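Local atomic coordinates of twitching motility pilus retraction protein (Geobacter sulfurreducens PCA, PDB entry 5ZFQ), a protein that probably hydrolyses ATP as a hexameric motor that drives retraction of the type IV pilus during twitching motility. Residues M344-Q353 with R365-L376; A259-V267 with I325-Q333. All coordinates share one frame; numbering follows the deposited sequence.

Contact 1: M344-Q353 with R365-L376; sequences MNQSLFSLLQ and RSSDPDELKQML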
loop_
_atom_site.group_PDB
_atom_site.type_symbol
_atom_site.label_atom_id
_atom_site.label_comp_id
_atom_site.label_asym_id
_atom_site.label_seq_id
_atom_site.Cartn_x
_atom_site.Cartn_y
_atom_site.Cartn_z
ATOM N N MET A 344 -25.123 -23.150 23.467
ATOM C CA MET A 344 -25.607 -23.700 22.215
ATOM C C MET A 344 -25.969 -25.171 22.403
ATOM O O MET A 344 -27.022 -25.608 21.949
ATOM C CB MET A 344 -24.564 -23.535 21.104
ATOM C CG MET A 344 -25.035 -24.056 19.764
ATOM S SD MET A 344 -26.574 -23.238 19.226
ATOM C CE MET A 344 -26.029 -21.547 19.005
ATOM N N ASN A 345 -25.116 -25.925 23.095
ATOM C CA ASN A 345 -25.428 -27.324 23.373
ATOM C C ASN A 345 -26.704 -27.460 24.208
ATOM O O ASN A 345 -27.533 -28.323 23.915
ATOM C CB ASN A 345 -24.255 -28.043 24.066
ATOM C CG ASN A 345 -23.338 -28.770 23.071
ATOM O OD1 ASN A 345 -23.685 -28.942 21.895
ATOM N ND2 ASN A 345 -22.162 -29.185 23.536
ATOM N N GLN A 346 -26.887 -26.616 25.223
ATOM C CA GLN A 346 -28.115 -26.668 26.017
ATOM C C GLN A 346 -29.317 -26.376 25.136
ATOM O O GLN A 346 -30.315 -27.077 25.208
ATOM C CB GLN A 346 -28.061 -25.700 27.200
ATOM C CG GLN A 346 -27.185 -26.218 28.330
ATOM C CD GLN A 346 -26.956 -25.205 29.440
ATOM O OE1 GLN A 346 -26.916 -23.996 29.196
ATOM N NE2 GLN A 346 -26.775 -25.698 30.665
ATOM N N SER A 347 -29.204 -25.359 24.283
ATOM C CA SER A 347 -30.268 -25.001 23.345
ATOM C C SER A 347 -30.581 -26.153 22.399
ATOM O O SER A 347 -31.751 -26.510 22.220
ATOM C CB SER A 347 -29.888 -23.753 22.531
ATOM O OG SER A 347 -30.969 -23.317 21.717
ATOM N N LEU A 348 -29.540 -26.718 21.779
ATOM C CA LEU A 348 -29.717 -27.878 20.894
ATOM C C LEU A 348 -30.433 -29.020 21.629
ATOM O O LEU A 348 -31.358 -29.643 21.094
ATOM C CB LEU A 348 -28.369 -28.367 20.352
ATOM C CG LEU A 348 -27.722 -27.536 19.249
ATOM C CD1 LEU A 348 -26.269 -27.962 18.989
ATOM C CD2 LEU A 348 -28.540 -27.648 18.004
ATOM N N PHE A 349 -29.998 -29.273 22.862
ATOM C CA PHE A 349 -30.563 -30.333 23.683
ATOM C C PHE A 349 -32.051 -30.089 23.907
ATOM O O PHE A 349 -32.849 -31.025 23.996
ATOM C CB PHE A 349 -29.810 -30.420 25.020
ATOM C CG PHE A 349 -30.436 -31.352 26.011
ATOM C CD1 PHE A 349 -30.144 -32.714 25.985
ATOM C CD2 PHE A 349 -31.319 -30.871 26.979
ATOM C CE1 PHE A 349 -30.719 -33.590 26.906
ATOM C CE2 PHE A 349 -31.901 -31.736 27.898
ATOM C CZ PHE A 349 -31.593 -33.101 27.863
ATOM N N SER A 350 -32.414 -28.814 23.987
ATOM C CA SER A 350 -33.781 -28.415 24.246
ATOM C C SER A 350 -34.625 -28.634 22.987
ATOM O O SER A 350 -35.756 -29.132 23.053
ATOM C CB SER A 350 -33.818 -26.952 24.706
ATOM O OG SER A 350 -35.129 -26.544 25.044
ATOM N N LEU A 351 -34.063 -28.270 21.839
ATOM C CA LEU A 351 -34.751 -28.476 20.567
ATOM C C LEU A 351 -35.001 -29.961 20.293
ATOM O O LEU A 351 -36.034 -30.326 19.727
ATOM C CB LEU A 351 -33.962 -27.843 19.419
ATOM C CG LEU A 351 -34.024 -26.314 19.484
ATOM C CD1 LEU A 351 -33.069 -25.653 18.486
ATOM C CD2 LEU A 351 -35.476 -25.846 19.287
ATOM N N LEU A 352 -34.065 -30.807 20.712
ATOM C CA LEU A 352 -34.206 -32.252 20.555
ATOM C C LEU A 352 -35.317 -32.856 21.438
ATOM O O LEU A 352 -36.074 -33.707 20.969
ATOM C CB LEU A 352 -32.869 -32.938 20.843
ATOM C CG LEU A 352 -31.851 -32.757 19.720
ATOM C CD1 LEU A 352 -30.473 -33.252 20.151
ATOM C CD2 LEU A 352 -32.332 -33.480 18.455
ATOM N N GLN A 353 -35.412 -32.423 22.698
ATOM C CA GLN A 353 -36.480 -32.882 23.598
ATOM C C GLN A 353 -37.854 -32.617 23.008
ATOM O O GLN A 353 -38.757 -33.461 23.086
ATOM C CB GLN A 353 -36.392 -32.197 24.972
ATOM C CG GLN A 353 -35.150 -32.513 25.768
ATOM C CD GLN A 353 -34.781 -33.980 25.693
ATOM O OE1 GLN A 353 -35.628 -34.856 25.889
ATOM N NE2 GLN A 353 -33.512 -34.258 25.397
ATOM N N ARG A 365 -24.116 -29.404 14.075
ATOM C CA ARG A 365 -24.000 -28.019 14.490
ATOM C C ARG A 365 -23.231 -27.907 15.780
ATOM O O ARG A 365 -22.640 -26.869 16.068
ATOM C CB ARG A 365 -25.391 -27.397 14.646
ATOM C CG ARG A 365 -25.372 -25.964 15.115
ATOM C CD ARG A 365 -24.408 -25.082 14.288
ATOM N NE ARG A 365 -24.385 -23.718 14.815
ATOM C CZ ARG A 365 -23.687 -23.336 15.886
ATOM N NH1 ARG A 365 -22.917 -24.209 16.550
ATOM N NH2 ARG A 365 -23.751 -22.069 16.287
ATOM N N SER A 366 -23.245 -28.973 16.563
ATOM C CA SER A 366 -22.602 -28.964 17.870
ATOM C C SER A 366 -21.098 -28.698 17.773
ATOM O O SER A 366 -20.384 -29.343 17.003
ATOM C CB SER A 366 -22.854 -30.294 18.589
ATOM O OG SER A 366 -22.376 -30.249 19.916
ATOM N N SER A 367 -20.632 -27.730 18.549
ATOM C CA SER A 367 -19.208 -27.478 18.654
ATOM C C SER A 367 -18.582 -28.403 19.694
ATOM O O SER A 367 -17.350 -28.461 19.808
ATOM C CB SER A 367 -18.941 -26.022 19.009
ATOM O OG SER A 367 -19.809 -25.611 20.050
ATOM N N ASP A 368 -19.427 -29.113 20.456
ATOM C CA ASP A 368 -18.978 -30.238 21.290
ATOM C C ASP A 368 -19.989 -31.409 21.307
ATOM O O ASP A 368 -20.749 -31.594 22.282
ATOM C CB ASP A 368 -18.675 -29.785 22.727
ATOM C CG ASP A 368 -17.974 -30.880 23.550
ATOM O OD1 ASP A 368 -17.665 -31.987 23.014
ATOM O OD2 ASP A 368 -17.701 -30.619 24.739
ATOM N N PRO A 369 -19.977 -32.213 20.228
ATOM C CA PRO A 369 -20.754 -33.448 20.043
ATOM C C PRO A 369 -20.718 -34.379 21.277
ATOM O O PRO A 369 -21.783 -34.769 21.765
ATOM C CB PRO A 369 -20.073 -34.106 18.834
ATOM C CG PRO A 369 -19.530 -33.018 18.068
ATOM C CD PRO A 369 -19.255 -31.843 18.999
ATOM N N ASP A 370 -19.524 -34.711 21.778
ATOM C CA ASP A 370 -19.386 -35.565 22.971
ATOM C C ASP A 370 -20.182 -35.033 24.173
ATOM O O ASP A 370 -20.867 -35.795 24.853
ATOM C CB ASP A 370 -17.912 -35.716 23.365
ATOM C CG ASP A 370 -17.133 -36.610 22.413
ATOM O OD1 ASP A 370 -17.736 -37.518 21.799
ATOM O OD2 ASP A 370 -15.913 -36.392 22.264
ATOM N N GLU A 371 -20.093 -33.729 24.437
ATOM C CA GLU A 371 -20.886 -33.118 25.506
ATOM C C GLU A 371 -22.384 -33.326 25.293
ATOM O O GLU A 371 -23.088 -33.760 26.207
ATOM C CB GLU A 371 -20.586 -31.625 25.630
ATOM C CG GLU A 371 -21.569 -30.894 26.535
ATOM C CD GLU A 371 -21.082 -29.516 26.961
ATOM O OE1 GLU A 371 -19.951 -29.425 27.495
ATOM O OE2 GLU A 371 -21.823 -28.522 26.761
ATOM N N LEU A 372 -22.858 -33.040 24.081
ATOM C CA LEU A 372 -24.277 -33.205 23.754
ATOM C C LEU A 372 -24.747 -34.658 23.917
ATOM O O LEU A 372 -25.792 -34.891 24.514
ATOM C CB LEU A 372 -24.575 -32.710 22.331
ATOM C CG LEU A 372 -26.065 -32.552 21.983
ATOM C CD1 LEU A 372 -26.735 -31.602 22.976
ATOM C CD2 LEU A 372 -26.332 -32.119 20.532
ATOM N N LYS A 373 -24.003 -35.644 23.409
ATOM C CA LYS A 373 -24.338 -37.042 23.757
ATOM C C LYS A 373 -24.424 -37.263 25.270
ATOM O O LYS A 373 -25.385 -37.878 25.761
ATOM C CB LYS A 373 -23.349 -38.059 23.167
ATOM C CG LYS A 373 -22.874 -37.751 21.794
ATOM C CD LYS A 373 -23.391 -38.916 20.930
ATOM C CE LYS A 373 -23.573 -38.609 19.496
ATOM N NZ LYS A 373 -25.043 -38.335 19.082
ATOM N N GLN A 374 -23.442 -36.741 26.003
ATOM C CA GLN A 374 -23.412 -36.914 27.451
ATOM C C GLN A 374 -24.703 -36.384 28.107
ATOM O O GLN A 374 -25.300 -37.046 28.977
ATOM C CB GLN A 374 -22.171 -36.224 28.037
ATOM C CG GLN A 374 -21.532 -36.927 29.255
ATOM C CD GLN A 374 -21.275 -38.419 29.022
ATOM O OE1 GLN A 374 -20.425 -38.808 28.210
ATOM N NE2 GLN A 374 -22.025 -39.259 29.727
ATOM N N MET A 375 -25.136 -35.203 27.658
ATOM C CA MET A 375 -26.393 -34.611 28.116
ATOM C C MET A 375 -27.593 -35.462 27.733
ATOM O O MET A 375 -28.532 -35.615 28.512
ATOM C CB MET A 375 -26.568 -33.203 27.548
ATOM C CG MET A 375 -25.586 -32.184 28.101
ATOM S SD MET A 375 -25.521 -30.679 27.112
ATOM C CE MET A 375 -27.116 -29.939 27.456
ATOM N N LEU A 376 -27.561 -36.016 26.527
ATOM C CA LEU A 376 -28.707 -36.753 26.035
ATOM C C LEU A 376 -28.852 -38.070 26.794
ATOM O O LEU A 376 -29.967 -38.585 26.951
ATOM C CB LEU A 376 -28.580 -36.981 24.530
ATOM C CG LEU A 376 -28.832 -35.721 23.693
ATOM C CD1 LEU A 376 -28.279 -35.889 22.279
ATOM C CD2 LEU A 376 -30.318 -35.389 23.673
#

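Contact 2: A259-V267 with I325-Q333; sequences AVQTINRIV and IHQIYSQMQ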
loop_
_atom_site.group_PDB
_atom_site.type_symbol
_atom_site.label_atom_id
_atom_site.label_comp_id
_atom_site.label_asym_id
_atom_site.label_seq_id
_atom_site.Cartn_x
_atom_site.Cartn_y
_atom_site.Cartn_z
ATOM N N ALA A 259 -20.420 -17.230 22.160
ATOM C CA ALA A 259 -20.035 -16.126 23.025
ATOM C C ALA A 259 -18.522 -16.022 23.127
ATOM O O ALA A 259 -17.949 -14.939 22.958
ATOM C CB ALA A 259 -20.639 -16.306 24.398
ATOM N N VAL A 260 -17.887 -17.158 23.411
ATOM C CA VAL A 260 -16.435 -17.252 23.512
ATOM C C VAL A 260 -15.752 -16.840 22.201
ATOM O O VAL A 260 -14.782 -16.084 22.187
ATOM C CB VAL A 260 -15.993 -18.702 23.898
ATOM C CG1 VAL A 260 -14.471 -18.840 23.870
ATOM C CG2 VAL A 260 -16.562 -19.090 25.261
ATOM N N GLN A 261 -16.268 -17.349 21.095
ATOM C CA GLN A 261 -15.730 -17.001 19.790
ATOM C C GLN A 261 -15.926 -15.514 19.494
ATOM O O GLN A 261 -15.058 -14.878 18.899
ATOM C CB GLN A 261 -16.394 -17.866 18.739
ATOM C CG GLN A 261 -15.841 -17.769 17.368
ATOM C CD GLN A 261 -16.651 -18.619 16.411
ATOM O OE1 GLN A 261 -17.499 -18.092 15.688
ATOM N NE2 GLN A 261 -16.407 -19.939 16.404
ATOM N N THR A 262 -17.055 -14.966 19.949
ATOM C CA THR A 262 -17.371 -13.547 19.777
ATOM C C THR A 262 -16.412 -12.636 20.547
ATOM O O THR A 262 -15.893 -11.658 19.999
ATOM C CB THR A 262 -18.801 -13.220 20.244
ATOM O OG1 THR A 262 -19.755 -13.838 19.368
ATOM C CG2 THR A 262 -19.018 -11.699 20.276
ATOM N N ILE A 263 -16.192 -12.959 21.820
ATOM C CA ILE A 263 -15.333 -12.147 22.677
ATOM C C ILE A 263 -13.882 -12.173 22.184
ATOM O O ILE A 263 -13.219 -11.133 22.134
ATOM C CB ILE A 263 -15.421 -12.625 24.150
ATOM C CG1 ILE A 263 -16.773 -12.210 24.750
ATOM C CG2 ILE A 263 -14.254 -12.086 24.983
ATOM C CD1 ILE A 263 -17.226 -13.079 25.898
ATOM N N ASN A 264 -13.399 -13.350 21.781
ATOM C CA ASN A 264 -12.032 -13.468 21.257
ATOM C C ASN A 264 -11.838 -12.626 20.007
ATOM O O ASN A 264 -10.818 -11.947 19.858
ATOM C CB ASN A 264 -11.671 -14.928 20.969
ATOM C CG ASN A 264 -11.215 -15.679 22.217
ATOM O OD1 ASN A 264 -10.502 -15.126 23.065
ATOM N ND2 ASN A 264 -11.616 -16.948 22.331
ATOM N N ARG A 265 -12.844 -12.652 19.137
ATOM C CA ARG A 265 -12.829 -11.865 17.902
ATOM C C ARG A 265 -12.771 -10.362 18.151
ATOM O O ARG A 265 -12.110 -9.645 17.401
ATOM C CB ARG A 265 -14.050 -12.191 17.040
ATOM C CG ARG A 265 -14.073 -11.493 15.682
ATOM C CD ARG A 265 -12.913 -11.891 14.835
ATOM N NE ARG A 265 -12.679 -13.319 14.970
ATOM C CZ ARG A 265 -13.389 -14.266 14.352
ATOM N NH1 ARG A 265 -14.378 -13.931 13.526
ATOM N NH2 ARG A 265 -13.101 -15.557 14.555
ATOM N N ILE A 266 -13.462 -9.883 19.186
ATOM C CA ILE A 266 -13.406 -8.464 19.548
ATOM C C ILE A 266 -11.965 -8.046 19.893
ATOM O O ILE A 266 -11.502 -6.972 19.513
ATOM C CB ILE A 266 -14.319 -8.140 20.747
ATOM C CG1 ILE A 266 -15.777 -8.451 20.422
ATOM C CG2 ILE A 266 -14.145 -6.695 21.188
ATOM C CD1 ILE A 266 -16.331 -7.604 19.335
ATOM N N VAL A 267 -11.259 -8.922 20.598
ATOM C CA VAL A 267 -9.933 -8.614 21.115
ATOM C C VAL A 267 -8.863 -8.784 20.049
ATOM O O VAL A 267 -8.024 -7.909 19.846
ATOM C CB VAL A 267 -9.570 -9.527 22.323
ATOM C CG1 VAL A 267 -8.187 -9.199 22.842
ATOM C CG2 VAL A 267 -10.616 -9.419 23.429
ATOM N N ILE A 325 -10.652 -16.310 28.579
ATOM C CA ILE A 325 -11.926 -16.258 27.864
ATOM C C ILE A 325 -12.579 -17.633 27.580
ATOM O O ILE A 325 -13.792 -17.792 27.721
ATOM C CB ILE A 325 -11.733 -15.447 26.547
ATOM C CG1 ILE A 325 -11.495 -13.973 26.901
ATOM C CG2 ILE A 325 -12.942 -15.563 25.628
ATOM C CD1 ILE A 325 -10.849 -13.143 25.802
ATOM N N HIS A 326 -11.777 -18.616 27.193
ATOM C CA HIS A 326 -12.241 -19.992 27.023
ATOM C C HIS A 326 -13.081 -20.477 28.218
ATOM O O HIS A 326 -14.113 -21.139 28.049
ATOM C CB HIS A 326 -11.037 -20.925 26.812
ATOM C CG HIS A 326 -9.982 -20.817 27.882
ATOM N ND1 HIS A 326 -9.400 -19.619 28.249
ATOM C CD2 HIS A 326 -9.402 -21.766 28.659
ATOM C CE1 HIS A 326 -8.512 -19.833 29.205
ATOM N NE2 HIS A 326 -8.495 -21.127 29.475
ATOM N N GLN A 327 -12.641 -20.113 29.423
ATOM C CA GLN A 327 -13.294 -20.525 30.665
ATOM C C GLN A 327 -14.718 -19.979 30.873
ATOM O O GLN A 327 -15.462 -20.495 31.710
ATOM C CB GLN A 327 -12.433 -20.114 31.859
ATOM C CG GLN A 327 -11.087 -20.815 31.934
ATOM C CD GLN A 327 -10.474 -20.706 33.310
ATOM O OE1 GLN A 327 -11.161 -20.386 34.279
ATOM N NE2 GLN A 327 -9.177 -20.975 33.408
ATOM N N ILE A 328 -15.088 -18.943 30.130
ATOM C CA ILE A 328 -16.422 -18.373 30.222
ATOM C C ILE A 328 -17.481 -19.449 30.028
ATOM O O ILE A 328 -18.511 -19.458 30.708
ATOM C CB ILE A 328 -16.614 -17.236 29.176
ATOM C CG1 ILE A 328 -15.933 -15.950 29.654
ATOM C CG2 ILE A 328 -18.094 -16.966 28.886
ATOM C CD1 ILE A 328 -15.840 -14.880 28.579
ATOM N N TYR A 329 -17.198 -20.374 29.117
ATOM C CA TYR A 329 -18.151 -21.406 28.721
ATOM C C TYR A 329 -18.659 -22.227 29.909
ATOM O O TYR A 329 -19.824 -22.642 29.948
ATOM C CB TYR A 329 -17.514 -22.322 27.676
ATOM C CG TYR A 329 -18.491 -23.300 27.072
ATOM C CD1 TYR A 329 -19.432 -22.885 26.126
ATOM C CD2 TYR A 329 -18.478 -24.642 27.449
ATOM C CE1 TYR A 329 -20.328 -23.787 25.577
ATOM C CE2 TYR A 329 -19.364 -25.543 26.903
ATOM C CZ TYR A 329 -20.289 -25.117 25.974
ATOM O OH TYR A 329 -21.167 -26.035 25.444
ATOM N N SER A 330 -17.772 -22.443 30.874
ATOM C CA SER A 330 -18.110 -23.111 32.130
ATOM C C SER A 330 -19.215 -22.400 32.909
ATOM O O SER A 330 -20.163 -23.033 33.388
ATOM C CB SER A 330 -16.865 -23.227 33.005
ATOM O OG SER A 330 -17.201 -23.622 34.325
ATOM N N GLN A 331 -19.084 -21.083 33.038
ATOM C CA GLN A 331 -20.082 -20.280 33.731
ATOM C C GLN A 331 -21.436 -20.325 33.021
ATOM O O GLN A 331 -22.483 -20.146 33.639
ATOM C CB GLN A 331 -19.592 -18.841 33.864
ATOM C CG GLN A 331 -18.432 -18.711 34.812
ATOM C CD GLN A 331 -18.753 -19.272 36.198
ATOM O OE1 GLN A 331 -19.684 -18.805 36.870
ATOM N NE2 GLN A 331 -17.984 -20.285 36.628
ATOM N N MET A 332 -21.422 -20.587 31.724
ATOM C CA MET A 332 -22.665 -20.583 30.974
ATOM C C MET A 332 -23.449 -21.888 31.162
ATOM O O MET A 332 -24.679 -21.920 30.994
ATOM C CB MET A 332 -22.374 -20.330 29.498
ATOM C CG MET A 332 -21.400 -19.200 29.294
ATOM S SD MET A 332 -21.098 -18.768 27.579
ATOM C CE MET A 332 -22.656 -19.190 26.779
ATOM N N GLN A 333 -22.741 -22.952 31.483
ATOM C CA GLN A 333 -23.354 -24.246 31.694
ATOM C C GLN A 333 -24.284 -24.240 32.888
ATOM O O GLN A 333 -25.393 -24.750 32.837
ATOM C CB GLN A 333 -22.269 -25.276 31.896
ATOM C CG GLN A 333 -21.893 -26.042 30.653
ATOM C CD GLN A 333 -20.472 -26.522 30.708
ATOM O OE1 GLN A 333 -19.727 -26.137 31.579
ATOM N NE2 GLN A 333 -20.094 -27.370 29.783
#

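Contact 1: M344-Q353 with R365-L376
N345 carries the polar half of this contact with both ends of its amide. Its OD1 takes a hydrogen bond of 2.7 Å from S366 OG, which lies in the carbonyl plane on a lone pair. On the other end, N345 ND2 donates to D368 O at 3.1 Å, a bent bond that comes in above the plane of that carbonyl, and makes a straighter but weak one of 3.3 Å to E371 OE2. Oxygen and nitrogen being both engaged, the amide is fixed against flipping. D368 O also accepts from L372 N, and D368 OD1 caps the helix 369-376 weakly at E371 N, so N345 is bonded to the N-terminal turn of that helix. E371 OE2 has its stronger partner in Y329 OH.

Apolar packing continues down the two helices, whose axes run 46° apart. L372 enters as a knob among N345, L348, F349 and L352; with chi1 at -167° its methyls swing over the first helix, CD1 coming 3.9 Å from F349 CB. M375 bends at chi3 to bring its CE against F349 CB and the backbone of Q346. F349 lies alongside L376, pointing the other way, with CD1 3.5 Å from L376 CD2, while L352 CD1 meets both methyls of L376.

At the opposite end M344 lies across R365, its CG and SD over one face of the guanidinium and its CE 3.6 Å from R365 NH2.

The whole is a knob-into-hole helix pair with a side-chain-capped helix start, among the C-terminal helices of the chain. Helix 344-353 rests on strands 286-296 and 303-310 through M344 and L348 among others. Helix 359-365 touches L352 and L376, and F284 of the second subunit packs on R365.

Contact 2: A259-V267 with I325-Q333
I325 meets four residues of helix 259-267 with its two branches. Its CD1 lies 3.7 Å from I263 CG2 and 3.4 Å from N264 OD1, and reaches V267 CG2 at the far end. Its CG2 sits among V260, I263 and N264, 4.0 Å from V260 CG1. CG1 of I325 turns away from its own carbonyl carbon (chi1 -69°), which carries CD1 in among I263, N264 and V267. With only a CB at this position, as in an alanine, the space among V260, I263, N264 and V267 is likely to be left partly unfilled.

One turn on, I328 and I263 meet end to end, CD1 to CD1 at 3.5 Å. V260 works with both methyls: CG1 lies over the backbone of H326, and CG2 touches I328 CB and Y329 CB. A259 closes the row, its CB 4.0 Å from M332 SD. The segments bury apolar surface almost throughout and share no hydrogen bond.

The regular turns of 259-267 put A259, V260, I263, N264 and V267 along one flank. Opposite them, I325 and H326 have helical backbone angles and lead into 328-333, a weakly bonded helix that runs roughly antiparallel to 259-267, with 147° between their directions. A259 N donates to E308.

This is apolar packing of two near-antiparallel helices beside strand 303-310, the outermost strand on that side of the seven-stranded sheet within the chain. M310 of that strand touches A259, I263 and M332. I320 of helix 314-321 packs on both I263 and I328, and helix 275-285 covers V267 through Q275 and R279. Along 259-267, R265 turns to another chain and bonds Q277 of the second subunit.

How the contacts relate
From the N terminus, helix 259-268 comes first, and contact 2 closes a loop of 57 residues when the chain returns at 325-333, having passed through helix 275-285, strands 286-296 and 303-310 and helix 314-321. Contact 1 then opens at 344 and closes at 365-376 after 11 residues, about half of them helix. The two are in series, neither nested nor crossed, with centres about 18 Å apart. They also touch: Q346 NE2 probably bonds Q333 O. Together they join the C-terminal helices to each other, to helix 259-268 and to the edge of the seven-stranded sheet, and both contacts touch the second subunit.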